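Local coordinates for protein methyltransferase (Thermus thermophilus, PDB 1WS6) that probably transfers methyl groups from S-adenosylmethionine to a substrate not yet identified, at residues Ala50-Glu62 / Ala75-Gly89. Numbering follows the deposited sequence.
Sequences AGSGAVGLEAASE and AVRLLKENVRRTGLG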
loop_
_atom_site.group_PDB
_atom_site.type_symbol
_atom_site.label_atom_id
_atom_site.label_comp_id
_atom_site.label_asym_id
_atom_site.label_seq_id
_atom_site.Cartn_x
_atom_site.Cartn_y
_atom_site.Cartn_z
ATOM N N ALA A 50 4.852 -0.077 -4.100
ATOM C CA ALA A 50 4.145 -1.320 -4.332
ATOM C C ALA A 50 5.238 -2.226 -4.874
ATOM O O ALA A 50 6.247 -1.740 -5.378
ATOM C CB ALA A 50 3.060 -1.114 -5.372
ATOM N N GLY A 51 5.085 -3.531 -4.752
ATOM C CA GLY A 51 6.122 -4.392 -5.299
ATOM C C GLY A 51 5.457 -5.124 -6.437
ATOM O O GLY A 51 5.171 -4.539 -7.484
ATOM N N SER A 52 5.199 -6.407 -6.225
ATOM C CA SER A 52 4.503 -7.203 -7.216
ATOM C C SER A 52 3.060 -6.721 -7.093
ATOM O O SER A 52 2.223 -7.021 -7.939
ATOM C CB SER A 52 4.582 -8.681 -6.860
ATOM O OG SER A 52 5.925 -9.084 -6.673
ATOM N N GLY A 53 2.790 -5.978 -6.015
ATOM C CA GLY A 53 1.466 -5.424 -5.776
ATOM C C GLY A 53 0.587 -6.087 -4.722
ATOM O O GLY A 53 -0.622 -5.846 -4.692
ATOM N N ALA A 54 1.177 -6.886 -3.839
ATOM C CA ALA A 54 0.400 -7.587 -2.818
ATOM C C ALA A 54 -0.679 -6.751 -2.127
ATOM O O ALA A 54 -1.855 -7.116 -2.121
ATOM C CB ALA A 54 1.330 -8.186 -1.782
ATOM N N VAL A 55 -0.290 -5.622 -1.552
ATOM C CA VAL A 55 -1.251 -4.789 -0.848
ATOM C C VAL A 55 -2.154 -3.966 -1.767
ATOM O O VAL A 55 -3.369 -3.931 -1.575
ATOM C CB VAL A 55 -0.528 -3.871 0.183
ATOM C CG1 VAL A 55 0.514 -3.002 -0.523
ATOM C CG2 VAL A 55 -1.550 -3.015 0.925
ATOM N N GLY A 56 -1.577 -3.324 -2.775
ATOM C CA GLY A 56 -2.383 -2.530 -3.686
ATOM C C GLY A 56 -3.402 -3.348 -4.482
ATOM O O GLY A 56 -4.504 -2.871 -4.777
ATOM N N LEU A 57 -3.037 -4.571 -4.856
ATOM C CA LEU A 57 -3.956 -5.413 -5.609
ATOM C C LEU A 57 -5.054 -5.944 -4.692
ATOM O O LEU A 57 -6.181 -6.208 -5.134
ATOM C CB LEU A 57 -3.206 -6.570 -6.269
ATOM C CG LEU A 57 -2.312 -6.136 -7.435
ATOM C CD1 LEU A 57 -1.570 -7.339 -8.019
ATOM C CD2 LEU A 57 -3.178 -5.478 -8.506
ATOM N N GLU A 58 -4.719 -6.103 -3.413
ATOM C CA GLU A 58 -5.689 -6.581 -2.443
ATOM C C GLU A 58 -6.769 -5.509 -2.333
ATOM O O GLU A 58 -7.958 -5.811 -2.292
ATOM C CB GLU A 58 -5.020 -6.800 -1.089
ATOM C CG GLU A 58 -5.954 -7.297 0.007
ATOM C CD GLU A 58 -6.411 -8.734 -0.206
ATOM O OE1 GLU A 58 -5.578 -9.575 -0.607
ATOM O OE2 GLU A 58 -7.597 -9.026 0.044
ATOM N N ALA A 59 -6.349 -4.251 -2.294
ATOM C CA ALA A 59 -7.296 -3.144 -2.207
ATOM C C ALA A 59 -8.192 -3.145 -3.445
ATOM O O ALA A 59 -9.411 -3.011 -3.338
ATOM C CB ALA A 59 -6.549 -1.806 -2.099
ATOM N N ALA A 60 -7.582 -3.301 -4.615
ATOM C CA ALA A 60 -8.336 -3.315 -5.857
ATOM C C ALA A 60 -9.354 -4.435 -5.832
ATOM O O ALA A 60 -10.512 -4.243 -6.191
ATOM C CB ALA A 60 -7.402 -3.494 -7.031
ATOM N N SER A 61 -8.922 -5.608 -5.393
ATOM C CA SER A 61 -9.802 -6.760 -5.332
ATOM C C SER A 61 -10.953 -6.527 -4.376
ATOM O O SER A 61 -12.010 -7.137 -4.506
ATOM C CB SER A 61 -9.026 -7.999 -4.885
ATOM O OG SER A 61 -9.887 -9.119 -4.770
ATOM N N GLU A 62 -10.753 -5.640 -3.413
ATOM C CA GLU A 62 -11.795 -5.396 -2.438
ATOM C C GLU A 62 -12.660 -4.185 -2.714
ATOM O O GLU A 62 -13.377 -3.722 -1.836
ATOM C CB GLU A 62 -11.193 -5.335 -1.030
ATOM C CG GLU A 62 -10.797 -6.719 -0.523
ATOM C CD GLU A 62 -10.255 -6.722 0.893
ATOM O OE1 GLU A 62 -10.837 -6.052 1.778
ATOM O OE2 GLU A 62 -9.248 -7.424 1.122
ATOM N N ALA A 75 10.044 -5.145 -10.829
ATOM C CA ALA A 75 8.840 -5.238 -10.025
ATOM C C ALA A 75 7.645 -4.781 -10.846
ATOM O O ALA A 75 6.579 -5.393 -10.790
ATOM C CB ALA A 75 8.975 -4.376 -8.772
ATOM N N VAL A 76 7.820 -3.709 -11.611
ATOM C CA VAL A 76 6.727 -3.196 -12.426
ATOM C C VAL A 76 6.281 -4.241 -13.441
ATOM O O VAL A 76 5.091 -4.387 -13.720
ATOM C CB VAL A 76 7.127 -1.906 -13.169
ATOM C CG1 VAL A 76 6.031 -1.501 -14.140
ATOM C CG2 VAL A 76 7.365 -0.792 -12.166
ATOM N N ARG A 77 7.247 -4.966 -13.986
ATOM C CA ARG A 77 6.962 -6.002 -14.962
ATOM C C ARG A 77 6.066 -7.024 -14.280
ATOM O O ARG A 77 5.018 -7.380 -14.799
ATOM C CB ARG A 77 8.270 -6.648 -15.419
ATOM C CG ARG A 77 8.130 -7.636 -16.558
ATOM C CD ARG A 77 9.503 -8.066 -17.073
ATOM N NE ARG A 77 9.394 -8.824 -18.319
ATOM C CZ ARG A 77 10.421 -9.129 -19.113
ATOM N NH1 ARG A 77 11.654 -8.742 -18.798
ATOM N NH2 ARG A 77 10.214 -9.813 -20.235
ATOM N N LEU A 78 6.479 -7.486 -13.105
ATOM C CA LEU A 78 5.691 -8.453 -12.356
ATOM C C LEU A 78 4.345 -7.875 -11.927
ATOM O O LEU A 78 3.333 -8.579 -11.890
ATOM C CB LEU A 78 6.450 -8.912 -11.118
ATOM C CG LEU A 78 7.683 -9.762 -11.409
ATOM C CD1 LEU A 78 8.207 -10.346 -10.113
ATOM C CD2 LEU A 78 7.322 -10.874 -12.389
ATOM N N LEU A 79 4.349 -6.588 -11.599
ATOM C CA LEU A 79 3.144 -5.901 -11.160
ATOM C C LEU A 79 2.070 -5.969 -12.244
ATOM O O LEU A 79 0.908 -6.260 -11.972
ATOM C CB LEU A 79 3.471 -4.441 -10.856
ATOM C CG LEU A 79 2.640 -3.731 -9.795
ATOM C CD1 LEU A 79 2.707 -2.242 -10.057
ATOM C CD2 LEU A 79 1.207 -4.191 -9.843
ATOM N N LYS A 80 2.475 -5.695 -13.477
ATOM C CA LYS A 80 1.559 -5.714 -14.600
ATOM C C LYS A 80 1.080 -7.123 -14.887
ATOM O O LYS A 80 -0.087 -7.334 -15.235
ATOM C CB LYS A 80 2.235 -5.101 -15.825
ATOM C CG LYS A 80 2.545 -3.625 -15.627
ATOM C CD LYS A 80 3.109 -2.976 -16.876
ATOM C CE LYS A 80 3.369 -1.489 -16.637
ATOM N NZ LYS A 80 3.936 -0.800 -17.828
ATOM N N GLU A 81 1.976 -8.091 -14.739
ATOM C CA GLU A 81 1.592 -9.472 -14.957
ATOM C C GLU A 81 0.544 -9.824 -13.909
ATOM O O GLU A 81 -0.421 -10.528 -14.201
ATOM C CB GLU A 81 2.791 -10.420 -14.809
ATOM C CG GLU A 81 3.905 -10.196 -15.821
ATOM C CD GLU A 81 4.860 -11.380 -15.912
ATOM O OE1 GLU A 81 5.909 -11.256 -16.590
ATOM O OE2 GLU A 81 4.558 -12.440 -15.314
ATOM N N ASN A 82 0.729 -9.320 -12.690
ATOM C CA ASN A 82 -0.205 -9.615 -11.621
ATOM C C ASN A 82 -1.551 -8.935 -11.807
ATOM O O ASN A 82 -2.579 -9.496 -11.439
ATOM C CB ASN A 82 0.403 -9.263 -10.257
ATOM C CG ASN A 82 1.473 -10.258 -9.826
ATOM O OD1 ASN A 82 1.394 -11.437 -10.151
ATOM N ND2 ASN A 82 2.471 -9.787 -9.077
ATOM N N VAL A 83 -1.543 -7.732 -12.377
ATOM C CA VAL A 83 -2.775 -7.004 -12.633
ATOM C C VAL A 83 -3.565 -7.848 -13.631
ATOM O O VAL A 83 -4.794 -7.925 -13.566
ATOM C CB VAL A 83 -2.476 -5.585 -13.218
ATOM C CG1 VAL A 83 -3.702 -5.018 -13.935
ATOM C CG2 VAL A 83 -2.071 -4.635 -12.092
ATOM N N ARG A 84 -2.840 -8.499 -14.537
ATOM C CA ARG A 84 -3.432 -9.369 -15.546
ATOM C C ARG A 84 -4.000 -10.641 -14.924
ATOM O O ARG A 84 -5.169 -10.962 -15.132
ATOM C CB ARG A 84 -2.389 -9.749 -16.595
ATOM C CG ARG A 84 -2.182 -8.703 -17.669
ATOM C CD ARG A 84 -3.140 -8.895 -18.845
ATOM N NE ARG A 84 -2.568 -9.762 -19.875
ATOM C CZ ARG A 84 -3.109 -9.968 -21.075
ATOM N NH1 ARG A 84 -4.248 -9.371 -21.406
ATOM N NH2 ARG A 84 -2.501 -10.761 -21.950
ATOM N N ARG A 85 -3.179 -11.364 -14.165
ATOM C CA ARG A 85 -3.633 -12.601 -13.535
ATOM C C ARG A 85 -4.887 -12.368 -12.702
ATOM O O ARG A 85 -5.811 -13.174 -12.726
ATOM C CB ARG A 85 -2.555 -13.190 -12.626
ATOM C CG ARG A 85 -1.248 -13.541 -13.302
ATOM C CD ARG A 85 -0.194 -14.044 -12.294
ATOM N NE ARG A 85 -0.321 -15.469 -11.969
ATOM C CZ ARG A 85 -1.326 -16.003 -11.276
ATOM N NH1 ARG A 85 -2.308 -15.237 -10.826
ATOM N NH2 ARG A 85 -1.350 -17.306 -11.027
ATOM N N THR A 86 -4.922 -11.264 -11.968
ATOM C CA THR A 86 -6.061 -10.975 -11.118
ATOM C C THR A 86 -7.227 -10.385 -11.899
ATOM O O THR A 86 -8.368 -10.396 -11.438
ATOM C CB THR A 86 -5.671 -10.008 -9.978
ATOM O OG1 THR A 86 -5.434 -8.700 -10.510
ATOM C CG2 THR A 86 -4.407 -10.500 -9.279
ATOM N N GLY A 87 -6.939 -9.882 -13.093
ATOM C CA GLY A 87 -7.991 -9.305 -13.903
ATOM C C GLY A 87 -8.593 -8.097 -13.223
ATOM O O GLY A 87 -9.742 -7.743 -13.448
ATOM N N LEU A 88 -7.806 -7.458 -12.375
ATOM C CA LEU A 88 -8.269 -6.282 -11.671
ATOM C C LEU A 88 -7.887 -5.019 -12.429
ATOM O O LEU A 88 -6.934 -5.012 -13.222
ATOM C CB LEU A 88 -7.672 -6.242 -10.261
ATOM C CG LEU A 88 -8.200 -7.318 -9.316
ATOM C CD1 LEU A 88 -7.586 -7.142 -7.940
ATOM C CD2 LEU A 88 -9.714 -7.214 -9.235
ATOM N N GLY A 89 -8.653 -3.960 -12.193
ATOM C CA GLY A 89 -8.378 -2.689 -12.823
ATOM C C GLY A 89 -7.611 -1.864 -11.809
ATOM O O GLY A 89 -8.114 -1.568 -10.728
#
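Gly51 to Gly53, which lead into helix 54-61, fit the glycine-rich loop of Rossmann-like methyltransferases; the loop rests against helix 73-86, and one side-chain amide ties the two together. Asn82 ND2 donates to Ser52 O at 3.0 Å with a nearly straight N-H...O angle of 164°; the oxygen lies close to the amide plane, although the nitrogen stands tilted from the carbonyl plane of Ser52. The same oxygen receives a CA-H...O contact from Leu79. Since Asn82 OD1 accepts from Lys15 N, both ends of the amide are used and its flip is fixed. With an alanine here, Ser52 O is likely to lose its N-H partner and Lys15 N its acceptor. The positive phi of Gly53 calls for glycine: a CB would jam against the preceding carbonyl O and crowd Leu79 CD2.

Further along, Leu57 reaches across. With CG anti to its carbonyl carbon (chi1 -71°), its two methyls divide between adjacent residues of the neighbouring helix, whose side chains it crosses at about a right angle, CD1 meeting Asn82 CB at 3.6 Å and CD2 meeting Val83 CG2 at 3.8 Å. Gly87, at positive phi, closes helix 73-86 in a Schellman motif, and the chain turns back so that Leu88 points at helix 54-61. Leu88 CD1 lies 3.8 Å from Ala60 CB and 3.5 Å from Ser61 CB, where small residues let the leucine come close to the backbone. Ser61 OG is hydrogen-bonded to Gly6 O and Ala9 N. The two helix axes run nearly parallel, 24° apart, as expected of consecutive helices in the alternating beta-alpha units of a Rossmann-like fold.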